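Local coordinates for uncharacterized protein (Leishmania major, PDB 2B4W) that is of unknown function but belongs to a family grouped with the beta-fructosidase clan, whose members are typically beta-propeller proteins acting on carbohydrates, at residues G146-P151 with V203-H208; P179-L184 with F229-Q234; T66-F71 with E288-I293; G268-S273 with D278-V283. One frame throughout, in Å; residues are numbered along the deposited sequence.

Contact 1 of 4, residues G146-P151 with V203-H208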
loop_
_atom_site.group_PDB
_atom_site.type_symbol
_atom_site.label_atom_id
_atom_site.label_comp_id
_atom_site.label_asym_id
_atom_site.label_seq_id
_atom_site.Cartn_x
_atom_site.Cartn_y
_atom_site.Cartn_z
ATOM N N GLY A 146 -0.794 15.854 0.373
ATOM C CA GLY A 146 -2.073 15.222 0.128
ATOM C C GLY A 146 -2.321 14.117 1.138
ATOM O O GLY A 146 -1.436 13.300 1.429
ATOM N N VAL A 147 -3.531 14.084 1.698
ATOM C CA VAL A 147 -3.839 13.022 2.652
ATOM C C VAL A 147 -5.148 12.323 2.289
ATOM O O VAL A 147 -6.185 12.936 2.042
ATOM C CB VAL A 147 -3.908 13.522 4.110
ATOM C CG1 VAL A 147 -3.960 12.325 5.060
ATOM C CG2 VAL A 147 -2.732 14.427 4.462
ATOM N N PHE A 148 -5.060 10.995 2.276
ATOM C CA PHE A 148 -6.218 10.146 2.071
ATOM C C PHE A 148 -6.650 9.454 3.368
ATOM O O PHE A 148 -5.841 8.830 4.056
ATOM C CB PHE A 148 -5.939 9.038 1.061
ATOM C CG PHE A 148 -5.608 9.516 -0.343
ATOM C CD1 PHE A 148 -4.309 9.809 -0.733
ATOM C CD2 PHE A 148 -6.638 9.640 -1.253
ATOM C CE1 PHE A 148 -4.018 10.234 -2.021
ATOM C CE2 PHE A 148 -6.351 10.062 -2.538
ATOM C CZ PHE A 148 -5.050 10.336 -2.924
ATOM N N SER A 149 -7.930 9.559 3.677
ATOM C CA SER A 149 -8.528 8.905 4.832
ATOM C C SER A 149 -9.349 7.704 4.410
ATOM O O SER A 149 -9.509 7.493 3.208
ATOM C CB SER A 149 -9.458 9.903 5.542
ATOM O OG SER A 149 -10.522 10.234 4.645
ATOM N N ARG A 150 -9.855 6.926 5.356
ATOM C CA ARG A 150 -10.651 5.753 5.027
ATOM C C ARG A 150 -11.617 5.400 6.153
ATOM O O ARG A 150 -11.463 4.375 6.824
ATOM C CB ARG A 150 -9.766 4.536 4.717
ATOM C CG ARG A 150 -10.285 3.656 3.596
ATOM C CD ARG A 150 -11.585 2.944 3.966
ATOM N NE ARG A 150 -11.314 2.058 5.090
ATOM C CZ ARG A 150 -11.192 0.747 5.114
ATOM N NH1 ARG A 150 -11.322 0.006 4.021
ATOM N NH2 ARG A 150 -10.930 0.144 6.274
ATOM N N PRO A 151 -12.640 6.205 6.383
ATOM C CA PRO A 151 -13.669 5.778 7.347
ATOM C C PRO A 151 -14.400 4.524 6.877
ATOM O O PRO A 151 -14.914 4.418 5.771
ATOM C CB PRO A 151 -14.628 6.970 7.400
ATOM C CG PRO A 151 -14.365 7.749 6.156
ATOM C CD PRO A 151 -12.912 7.530 5.809
ATOM N N VAL A 203 -2.798 12.874 -9.094
ATOM C CA VAL A 203 -2.310 11.840 -8.181
ATOM C C VAL A 203 -2.709 10.442 -8.635
ATOM O O VAL A 203 -3.883 10.123 -8.749
ATOM C CB VAL A 203 -2.835 12.079 -6.754
ATOM C CG1 VAL A 203 -2.401 10.940 -5.837
ATOM C CG2 VAL A 203 -2.349 13.421 -6.216
ATOM N N GLY A 204 -1.691 9.632 -8.885
ATOM C CA GLY A 204 -1.840 8.234 -9.181
ATOM C C GLY A 204 -1.985 7.424 -7.903
ATOM O O GLY A 204 -1.064 7.349 -7.091
ATOM N N CYS A 205 -3.149 6.802 -7.700
ATOM C CA CYS A 205 -3.265 5.898 -6.565
ATOM C C CYS A 205 -3.347 4.430 -6.970
ATOM O O CYS A 205 -4.020 4.015 -7.934
ATOM C CB CYS A 205 -4.480 6.226 -5.693
ATOM S SG CYS A 205 -4.667 7.967 -5.275
ATOM N N ILE A 206 -2.635 3.633 -6.153
ATOM C CA ILE A 206 -2.723 2.184 -6.182
ATOM C C ILE A 206 -3.437 1.735 -4.925
ATOM O O ILE A 206 -3.026 2.098 -3.825
ATOM C CB ILE A 206 -1.331 1.540 -6.279
ATOM C CG1 ILE A 206 -0.571 1.967 -7.540
ATOM C CG2 ILE A 206 -1.387 0.024 -6.165
ATOM C CD1 ILE A 206 -1.291 1.532 -8.804
ATOM N N GLY A 207 -4.516 0.961 -5.021
ATOM C CA GLY A 207 -5.170 0.546 -3.775
ATOM C C GLY A 207 -5.953 -0.736 -3.892
ATOM O O GLY A 207 -5.637 -1.594 -4.706
ATOM N N HIS A 208 -6.996 -0.866 -3.072
ATOM C CA HIS A 208 -7.815 -2.064 -3.060
ATOM C C HIS A 208 -9.295 -1.713 -3.217
ATOM O O HIS A 208 -9.741 -0.696 -2.680
ATOM C CB HIS A 208 -7.588 -2.881 -1.795
ATOM C CG HIS A 208 -7.903 -2.374 -0.439
ATOM N ND1 HIS A 208 -7.095 -1.516 0.276
ATOM C CD2 HIS A 208 -8.953 -2.641 0.388
ATOM C CE1 HIS A 208 -7.643 -1.261 1.457
ATOM N NE2 HIS A 208 -8.779 -1.934 1.552
HETATM O O HOH W 1 -10.259 -2.533 3.533
#
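C205 and V203 meet the far end of the F148 ring, while R150 and H208 approach each other further along through a bridging water. C205 SG lies 3.4 Å from F148 CZ and 4.2 Å from the F148 ring centroid, on a line 45° off the ring normal, an oblique sulfur-aromatic contact. V203 CG1 comes to the same carbon along the ring edge, close to its plane, with V203 CG1 and F148 CZ 4.0 Å apart. At the polar end R150 NH1 and H208 NE2 stay 4.0 Å apart, and the guanidinium and imidazole planes are turned 70° against each other. One water joins them: R150 NH1 donates to it over 2.8 Å, and H208 NE2 lies 2.5 Å from it, the water sitting at the imidazole edge in its plane. A chi1 of 63° swings the H208 ring out of its own strand toward R150. In the next shell, R150 NH1 also bonds G190 O and R150 NH2 forms a salt bridge with D134, while H208 ND1 hydrogen-bonds to N193 OD1. Thus both ring nitrogens of H208 have partners, and Y224 lies nearly parallel to its ring. F161, V192 and L231 also pack on F148. Strands 145-149 and 203-211 belong to different antiparallel sheets, joined here by side chains, hydrophobic at one end and turning into a polar, water-containing cluster at the other; this is consistent with packing between adjacent blades of a beta-propeller, as in the clan.

Contact 2 of 4, residues P179-L184 with F229-Q234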
loop_
_atom_site.group_PDB
_atom_site.type_symbol
_atom_site.label_atom_id
_atom_site.label_comp_id
_atom_site.label_asym_id
_atom_site.label_seq_id
_atom_site.Cartn_x
_atom_site.Cartn_y
_atom_site.Cartn_z
ATOM N N PRO A 179 -13.001 15.456 3.484
ATOM C CA PRO A 179 -14.225 15.186 2.727
ATOM C C PRO A 179 -13.969 13.974 1.829
ATOM O O PRO A 179 -12.821 13.752 1.454
ATOM C CB PRO A 179 -14.456 16.416 1.859
ATOM C CG PRO A 179 -13.537 17.449 2.405
ATOM C CD PRO A 179 -12.370 16.692 2.992
ATOM N N PRO A 180 -15.064 13.276 1.564
ATOM C CA PRO A 180 -15.044 12.063 0.761
ATOM C C PRO A 180 -14.827 12.341 -0.716
ATOM O O PRO A 180 -15.168 13.375 -1.272
ATOM C CB PRO A 180 -16.454 11.485 0.957
ATOM C CG PRO A 180 -17.284 12.713 1.188
ATOM C CD PRO A 180 -16.424 13.599 2.042
ATOM N N LEU A 181 -14.229 11.336 -1.360
ATOM C CA LEU A 181 -14.162 11.323 -2.803
ATOM C C LEU A 181 -15.152 10.221 -3.234
ATOM O O LEU A 181 -15.368 9.314 -2.430
ATOM C CB LEU A 181 -12.788 11.041 -3.364
ATOM C CG LEU A 181 -11.609 11.928 -2.963
ATOM C CD1 LEU A 181 -10.297 11.269 -3.347
ATOM C CD2 LEU A 181 -11.711 13.295 -3.605
ATOM N N ASP A 182 -15.632 10.424 -4.433
ATOM C CA ASP A 182 -16.521 9.624 -5.228
ATOM C C ASP A 182 -15.811 8.422 -5.832
ATOM O O ASP A 182 -15.479 8.506 -7.021
ATOM C CB ASP A 182 -17.079 10.490 -6.371
ATOM C CG ASP A 182 -18.383 9.892 -6.880
ATOM O OD1 ASP A 182 -18.876 8.951 -6.217
ATOM O OD2 ASP A 182 -18.845 10.397 -7.923
ATOM N N ILE A 183 -15.579 7.399 -5.028
ATOM C CA ILE A 183 -14.799 6.235 -5.434
ATOM C C ILE A 183 -15.531 4.935 -5.102
ATOM O O ILE A 183 -15.754 4.129 -6.005
ATOM C CB ILE A 183 -13.402 6.181 -4.790
ATOM C CG1 ILE A 183 -12.555 7.450 -4.899
ATOM C CG2 ILE A 183 -12.606 5.006 -5.362
ATOM C CD1 ILE A 183 -11.333 7.459 -4.008
ATOM N N LEU A 184 -15.894 4.739 -3.840
ATOM C CA LEU A 184 -16.631 3.555 -3.403
ATOM C C LEU A 184 -18.119 3.854 -3.236
ATOM O O LEU A 184 -18.851 3.917 -4.223
ATOM C CB LEU A 184 -16.090 3.020 -2.079
ATOM C CG LEU A 184 -14.574 3.101 -1.880
ATOM C CD1 LEU A 184 -14.207 2.967 -0.409
ATOM C CD2 LEU A 184 -13.883 2.035 -2.723
ATOM N N PHE A 229 -6.646 4.375 -9.741
ATOM C CA PHE A 229 -7.362 5.516 -10.256
ATOM C C PHE A 229 -6.458 6.747 -10.204
ATOM O O PHE A 229 -5.404 6.747 -9.566
ATOM C CB PHE A 229 -8.654 5.790 -9.473
ATOM C CG PHE A 229 -8.408 6.008 -7.991
ATOM C CD1 PHE A 229 -8.383 4.912 -7.139
ATOM C CD2 PHE A 229 -8.194 7.264 -7.465
ATOM C CE1 PHE A 229 -8.141 5.105 -5.793
ATOM C CE2 PHE A 229 -7.932 7.465 -6.127
ATOM C CZ PHE A 229 -7.928 6.359 -5.298
ATOM N N VAL A 230 -6.923 7.795 -10.878
ATOM C CA VAL A 230 -6.185 9.056 -10.835
ATOM C C VAL A 230 -7.120 10.106 -10.243
ATOM O O VAL A 230 -8.302 10.138 -10.578
ATOM C CB VAL A 230 -5.663 9.485 -12.208
ATOM C CG1 VAL A 230 -4.992 10.842 -12.171
ATOM C CG2 VAL A 230 -4.675 8.445 -12.728
ATOM N N LEU A 231 -6.521 10.893 -9.367
ATOM C CA LEU A 231 -7.183 11.952 -8.654
ATOM C C LEU A 231 -6.670 13.308 -9.101
ATOM O O LEU A 231 -5.461 13.512 -9.163
ATOM C CB LEU A 231 -6.931 11.843 -7.137
ATOM C CG LEU A 231 -7.240 13.158 -6.403
ATOM C CD1 LEU A 231 -8.749 13.314 -6.303
ATOM C CD2 LEU A 231 -6.581 13.218 -5.033
ATOM N N ASP A 232 -7.610 14.203 -9.370
ATOM C CA ASP A 232 -7.200 15.598 -9.494
ATOM C C ASP A 232 -7.383 16.271 -8.138
ATOM O O ASP A 232 -8.517 16.408 -7.690
ATOM C CB ASP A 232 -7.982 16.310 -10.588
ATOM C CG ASP A 232 -7.415 17.688 -10.893
ATOM O OD1 ASP A 232 -7.356 18.506 -9.952
ATOM O OD2 ASP A 232 -7.044 17.911 -12.060
ATOM N N PRO A 233 -6.279 16.679 -7.520
ATOM C CA PRO A 233 -6.302 17.098 -6.119
ATOM C C PRO A 233 -7.064 18.413 -5.967
ATOM O O PRO A 233 -7.426 18.803 -4.857
ATOM C CB PRO A 233 -4.828 17.240 -5.745
ATOM C CG PRO A 233 -4.066 17.326 -7.016
ATOM C CD PRO A 233 -4.941 16.805 -8.114
ATOM N N GLN A 234 -7.322 19.079 -7.091
ATOM C CA GLN A 234 -8.043 20.351 -7.038
ATOM C C GLN A 234 -9.522 20.209 -7.370
ATOM O O GLN A 234 -10.405 20.555 -6.581
ATOM C CB GLN A 234 -7.372 21.334 -8.000
#
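L181 and I183 lie over L231 and F229 in opposite chain sense, the CA atoms of L181 and L231 being 9.1 Å apart, a spacing at which side chains and not backbones meet. Both methyls at the tip of L181 settle against one methyl of L231: L181 CD1 is 3.9 Å from L231 CD1, and L181 CD2 is 4.0 Å from it. The two leucines cross at about a right angle. Two residues on, I183 CD1 reaches the outer end of the phenyl group, 3.8 Å from F229 CZ, and approaches the ring obliquely. With chi1 at 57° the phenyl group of F229 rises off its strand toward I183. Beyond the strand end, D232 OD1 accepts a bond from Q234 N, 2.9 Å away, which makes an Asx turn that curls the chain as it leaves the sheet; S235 N also donates to D232 OD1. The segment 179-184 carries the short, weakly bonded edge strand 180-181, which pairs with strand 159-164, while F229 and L231 belong to strand 223-231, flanked by strands 203-211 and 238-245. F161, I159 and I238 fill in around the four hydrophobic side chains, so the layer between the two sheets continues on their flanks.

Contact 3 of 4, residues T66-F71 with E288-I293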
loop_
_atom_site.group_PDB
_atom_site.type_symbol
_atom_site.label_atom_id
_atom_site.label_comp_id
_atom_site.label_asym_id
_atom_site.label_seq_id
_atom_site.Cartn_x
_atom_site.Cartn_y
_atom_site.Cartn_z
ATOM N N THR A 66 17.991 -9.915 -0.957
ATOM C CA THR A 66 19.254 -10.630 -1.066
ATOM C C THR A 66 19.264 -11.558 -2.286
ATOM O O THR A 66 20.154 -12.416 -2.341
ATOM C CB THR A 66 19.573 -11.529 0.148
ATOM O OG1 THR A 66 18.660 -12.625 0.034
ATOM C CG2 THR A 66 19.360 -10.834 1.467
ATOM N N GLY A 67 18.334 -11.378 -3.202
ATOM C CA GLY A 67 18.247 -12.121 -4.462
ATOM C C GLY A 67 17.028 -11.669 -5.239
ATOM O O GLY A 67 16.226 -10.896 -4.711
ATOM N N LYS A 68 16.826 -12.137 -6.457
ATOM C CA LYS A 68 15.656 -11.744 -7.235
ATOM C C LYS A 68 14.396 -12.216 -6.531
ATOM O O LYS A 68 14.267 -13.425 -6.337
ATOM C CB LYS A 68 15.732 -12.309 -8.659
ATOM C CG LYS A 68 14.751 -11.645 -9.621
ATOM C CD LYS A 68 14.180 -12.618 -10.629
ATOM C CE LYS A 68 13.332 -11.954 -11.697
ATOM N NZ LYS A 68 13.094 -12.833 -12.879
ATOM N N ASP A 69 13.507 -11.313 -6.132
ATOM C CA ASP A 69 12.281 -11.620 -5.382
ATOM C C ASP A 69 12.550 -12.408 -4.100
ATOM O O ASP A 69 11.720 -13.153 -3.583
ATOM C CB ASP A 69 11.280 -12.330 -6.297
ATOM C CG ASP A 69 10.948 -11.499 -7.523
ATOM O OD1 ASP A 69 10.603 -10.302 -7.402
ATOM O OD2 ASP A 69 11.014 -12.033 -8.651
ATOM N N GLU A 70 13.726 -12.199 -3.504
ATOM C CA GLU A 70 14.162 -12.767 -2.249
ATOM C C GLU A 70 14.639 -11.688 -1.272
ATOM O O GLU A 70 15.477 -10.825 -1.531
ATOM C CB GLU A 70 15.298 -13.777 -2.424
ATOM C CG GLU A 70 15.785 -14.309 -1.064
ATOM C CD GLU A 70 17.064 -15.111 -1.265
ATOM O OE1 GLU A 70 16.988 -16.173 -1.914
ATOM O OE2 GLU A 70 18.143 -14.698 -0.806
ATOM N N PHE A 71 14.063 -11.754 -0.080
ATOM C CA PHE A 71 14.163 -10.755 0.967
ATOM C C PHE A 71 14.514 -11.370 2.308
ATOM O O PHE A 71 13.851 -12.295 2.794
ATOM C CB PHE A 71 12.826 -9.982 1.022
ATOM C CG PHE A 71 12.707 -8.985 -0.132
ATOM C CD1 PHE A 71 13.219 -7.713 0.035
ATOM C CD2 PHE A 71 12.101 -9.336 -1.315
ATOM C CE1 PHE A 71 13.141 -6.798 -0.999
ATOM C CE2 PHE A 71 12.007 -8.434 -2.360
ATOM C CZ PHE A 71 12.525 -7.172 -2.181
ATOM N N GLU A 288 3.179 -12.550 -0.210
ATOM C CA GLU A 288 3.415 -11.302 -0.937
ATOM C C GLU A 288 3.726 -11.656 -2.387
ATOM O O GLU A 288 4.590 -12.489 -2.627
ATOM C CB GLU A 288 4.528 -10.487 -0.280
ATOM C CG GLU A 288 4.745 -9.066 -0.739
ATOM C CD GLU A 288 3.639 -8.066 -0.529
ATOM O OE1 GLU A 288 2.779 -8.264 0.365
ATOM O OE2 GLU A 288 3.614 -7.024 -1.252
ATOM N N GLY A 289 3.009 -11.025 -3.318
ATOM C CA GLY A 289 3.261 -11.314 -4.710
ATOM C C GLY A 289 3.755 -10.096 -5.476
ATOM O O GLY A 289 3.629 -8.941 -5.056
ATOM N N ARG A 290 4.334 -10.375 -6.639
ATOM C CA ARG A 290 4.705 -9.384 -7.630
ATOM C C ARG A 290 4.268 -9.853 -9.024
ATOM O O ARG A 290 4.608 -10.970 -9.428
ATOM C CB ARG A 290 6.214 -9.132 -7.611
ATOM C CG ARG A 290 6.706 -8.291 -8.779
ATOM C CD ARG A 290 8.196 -8.171 -8.842
ATOM N NE ARG A 290 8.927 -9.327 -9.321
ATOM C CZ ARG A 290 8.991 -9.750 -10.581
ATOM N NH1 ARG A 290 8.367 -9.155 -11.579
ATOM N NH2 ARG A 290 9.701 -10.832 -10.899
ATOM N N ILE A 291 3.541 -8.992 -9.725
ATOM C CA ILE A 291 3.193 -9.181 -11.121
ATOM C C ILE A 291 3.676 -7.935 -11.883
ATOM O O ILE A 291 3.633 -6.845 -11.299
ATOM C CB ILE A 291 1.697 -9.387 -11.426
ATOM C CG1 ILE A 291 0.796 -8.270 -10.921
ATOM C CG2 ILE A 291 1.282 -10.786 -10.944
ATOM C CD1 ILE A 291 -0.699 -8.358 -11.205
ATOM N N THR A 292 4.101 -8.171 -13.111
ATOM C CA THR A 292 4.547 -7.122 -14.040
ATOM C C THR A 292 3.388 -6.873 -14.997
ATOM O O THR A 292 2.893 -7.797 -15.629
ATOM C CB THR A 292 5.842 -7.528 -14.751
ATOM O OG1 THR A 292 6.866 -7.799 -13.776
ATOM C CG2 THR A 292 6.360 -6.408 -15.634
ATOM N N ILE A 293 2.964 -5.622 -15.060
ATOM C CA ILE A 293 1.803 -5.108 -15.728
ATOM C C ILE A 293 2.116 -3.790 -16.443
ATOM O O ILE A 293 3.141 -3.167 -16.197
ATOM C CB ILE A 293 0.669 -4.907 -14.711
ATOM C CG1 ILE A 293 0.975 -3.937 -13.577
ATOM C CG2 ILE A 293 0.254 -6.245 -14.107
ATOM C CD1 ILE A 293 -0.262 -3.362 -12.919
HETATM O O HOH W 2 10.518 -12.629 -12.825
#
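R290 leaves its strand with CG anti to the backbone N and stays extended until chi3 (76°) bends the chain, which turns the NE side of its guanidinium toward D69. D69 occupies a turn position with positive phi, and with chi1 near -57° its carboxylate projects from the turn toward the arginine. The grip is side-on and bidentate: R290 NE donates to D69 OD1 over 2.7 Å and R290 NH2 to D69 OD2 over 2.9 Å. The two planes are nearly coplanar. OD2 uses its syn lone pair, whereas NE meets OD1 on the syn side but 26° out of the carboxylate plane. K68 crosses nearby, with K68 NZ 4.4 Å from R290 NH2; these like charges share a water that accepts from K68 NZ at 2.6 Å and from R290 NH2 at 2.8 Å. The remaining nitrogen, R290 NH1, forms salt bridges with E16 and D278, so three carboxylates (D69, E16, D278) share the guanidinium and probably offset the nearby lysine. Strand 16-23 lies between strands 70-73 and 287-293 in the sheet, and the salt bridge spans it. K68 and D69 are the central residues of a type II turn, beside a classic bulge where T66 and G67 both face E70: a bulged beta-hairpin tied through its turn to a more distant strand.

Contact 4 of 4, residues G268-S273 with D278-V283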
loop_
_atom_site.group_PDB
_atom_site.type_symbol
_atom_site.label_atom_id
_atom_site.label_comp_id
_atom_site.label_asym_id
_atom_site.label_seq_id
_atom_site.Cartn_x
_atom_site.Cartn_y
_atom_site.Cartn_z
ATOM N N GLY A 268 2.171 -1.615 -3.574
ATOM C CA GLY A 268 2.442 -0.458 -4.429
ATOM C C GLY A 268 3.082 -0.869 -5.740
ATOM O O GLY A 268 3.357 -2.051 -6.009
ATOM N N ILE A 269 3.372 0.101 -6.605
ATOM C CA ILE A 269 4.089 -0.212 -7.831
ATOM C C ILE A 269 5.513 0.341 -7.839
ATOM O O ILE A 269 5.856 1.313 -7.167
ATOM C CB ILE A 269 3.395 0.349 -9.090
ATOM C CG1 ILE A 269 3.261 1.847 -8.969
ATOM C CG2 ILE A 269 2.096 -0.397 -9.366
ATOM C CD1 ILE A 269 2.703 2.601 -10.169
ATOM N N VAL A 270 6.341 -0.325 -8.641
ATOM C CA VAL A 270 7.701 0.150 -8.880
ATOM C C VAL A 270 7.887 0.372 -10.384
ATOM O O VAL A 270 7.621 -0.541 -11.162
ATOM C CB VAL A 270 8.748 -0.841 -8.361
ATOM C CG1 VAL A 270 10.155 -0.400 -8.721
ATOM C CG2 VAL A 270 8.649 -1.023 -6.844
HETATM N N MSE A 271 8.329 1.549 -10.791
HETATM C CA MSE A 271 8.606 1.852 -12.191
HETATM C C MSE A 271 9.755 1.018 -12.729
HETATM O O MSE A 271 10.837 0.898 -12.160
HETATM C CB MSE A 271 8.912 3.339 -12.320
HETATM C CG MSE A 271 8.460 4.106 -13.531
HETATM SE SE MSE A 271 6.649 3.757 -14.103
HETATM C CE MSE A 271 7.322 3.110 -15.788
ATOM N N ARG A 272 9.556 0.407 -13.894
ATOM C CA ARG A 272 10.631 -0.382 -14.490
ATOM C C ARG A 272 11.261 0.383 -15.651
ATOM O O ARG A 272 10.602 1.284 -16.169
ATOM C CB ARG A 272 10.101 -1.711 -15.026
ATOM C CG ARG A 272 9.537 -2.627 -13.944
ATOM C CD ARG A 272 8.708 -3.744 -14.567
ATOM N NE ARG A 272 9.490 -4.484 -15.542
ATOM C CZ ARG A 272 10.128 -5.631 -15.422
ATOM N NH1 ARG A 272 10.132 -6.335 -14.304
ATOM N NH2 ARG A 272 10.779 -6.087 -16.491
ATOM N N SER A 273 12.476 0.017 -16.054
ATOM C CA SER A 273 13.136 0.825 -17.096
ATOM C C SER A 273 12.554 0.511 -18.470
ATOM O O SER A 273 12.590 1.364 -19.368
ATOM C CB SER A 273 14.655 0.711 -17.131
ATOM O OG SER A 273 15.264 -0.505 -16.772
ATOM N N ASP A 278 6.278 -3.015 -11.843
ATOM C CA ASP A 278 6.067 -4.158 -10.965
ATOM C C ASP A 278 5.082 -3.744 -9.863
ATOM O O ASP A 278 5.325 -2.816 -9.094
ATOM C CB ASP A 278 7.338 -4.680 -10.317
ATOM C CG ASP A 278 8.320 -5.331 -11.255
ATOM O OD1 ASP A 278 7.873 -6.113 -12.126
ATOM O OD2 ASP A 278 9.537 -5.079 -11.086
ATOM N N LEU A 279 3.980 -4.462 -9.816
ATOM C CA LEU A 279 3.000 -4.427 -8.761
ATOM C C LEU A 279 3.287 -5.483 -7.692
ATOM O O LEU A 279 3.309 -6.681 -7.975
ATOM C CB LEU A 279 1.625 -4.678 -9.378
ATOM C CG LEU A 279 0.432 -4.660 -8.432
ATOM C CD1 LEU A 279 0.345 -3.318 -7.712
ATOM C CD2 LEU A 279 -0.840 -4.933 -9.218
ATOM N N TYR A 280 3.487 -5.010 -6.481
ATOM C CA TYR A 280 3.632 -5.767 -5.248
ATOM C C TYR A 280 2.314 -5.751 -4.494
ATOM O O TYR A 280 1.637 -4.722 -4.359
ATOM C CB TYR A 280 4.761 -5.178 -4.409
ATOM C CG TYR A 280 6.126 -5.335 -5.044
ATOM C CD1 TYR A 280 6.595 -4.512 -6.055
ATOM C CD2 TYR A 280 6.953 -6.359 -4.602
ATOM C CE1 TYR A 280 7.856 -4.697 -6.611
ATOM C CE2 TYR A 280 8.197 -6.544 -5.145
ATOM C CZ TYR A 280 8.654 -5.714 -6.149
ATOM O OH TYR A 280 9.908 -5.962 -6.650
ATOM N N SER A 281 1.942 -6.944 -4.017
ATOM C CA SER A 281 0.670 -7.080 -3.340
ATOM C C SER A 281 0.703 -8.158 -2.263
ATOM O O SER A 281 1.413 -9.147 -2.425
ATOM C CB SER A 281 -0.424 -7.478 -4.331
ATOM O OG SER A 281 -1.726 -7.280 -3.792
ATOM N N GLY A 282 -0.091 -7.911 -1.219
ATOM C CA GLY A 282 -0.398 -9.005 -0.299
ATOM C C GLY A 282 -1.325 -9.954 -1.061
ATOM O O GLY A 282 -2.151 -9.491 -1.843
ATOM N N VAL A 283 -1.159 -11.241 -0.826
ATOM C CA VAL A 283 -1.907 -12.296 -1.490
ATOM C C VAL A 283 -2.589 -13.212 -0.474
ATOM O O VAL A 283 -1.904 -13.821 0.352
ATOM C CB VAL A 283 -0.945 -13.095 -2.390
ATOM C CG1 VAL A 283 -1.674 -14.280 -2.999
ATOM C CG2 VAL A 283 -0.338 -12.201 -3.468
#
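The R272 guanidinium presents its edge to D278, whose OD1 lies near the guanidinium plane, but the carboxylate is turned almost perpendicular, the two planes being 83° apart. R272 NH1 donates to D278 OD1 over 3.1 Å in a salt bridge, on the syn side of the oxygen but tilted 20° from the carboxylate plane. The bend at chi3 (56°) turns the guanidinium back toward the carboxylate; R272 CD lies 3.5 Å from D278 OD1. The other flat group, the Y280 ring, has G268 O near its plane at one edge, while V270 CG2 touches Y280 CE1 obliquely at 3.8 Å. V270, D278 and Y280 project from one face of the two-stranded ladder, and I269 and L279 from the other, where I269 CG2 packs 3.8 Å from L279 CD1. Between the faces runs a regular antiparallel ladder. G268 and Y280 form a hydrogen-bonded pair, with Y280 N to G268 O at 3.0 Å, as do V270 and D278, with V270 N to D278 O at 2.7 Å; I269 and L279 form the non-hydrogen-bonded pair between them. D278 O additionally receives a CA-H...O contact from I269. D274, in the loop of the hairpin, forms a salt bridge with R272 NH2; beyond the hairpin, T292 OG1 hydrogen-bonds to D278 OD1, which R290 also reaches by its salt bridge. Three side chains therefore converge on one carboxylate oxygen, which would tend to stabilise D278 as an anion and probably restrains its rotation. Chemically, the hairpin combines backbone pairing with a charged junction that extends to strand 287-293.

In the fold
Contacts 1 and 2 lie together, their centres about 8 Å apart: strands 203-211 and 223-231 are neighbours in one antiparallel sheet, and each packs against the sheet holding strands 145-149 and 180-181. Along the chain their segments alternate, and both contacts close before contact 4 opens. Contacts 3 and 4, centres about 9 Å apart, share a mixed sheet through the adjacent strands 277-283 and 287-293. I206 of contact 1 packs on I269 and L279 of contact 4, linking the two pairs, although contacts 2 and 3 lie about 30 Å apart between centres. Contact 3 encloses the other three along the chain, joining early and late strands, as expected if a beta-propeller is closed by its chain ends.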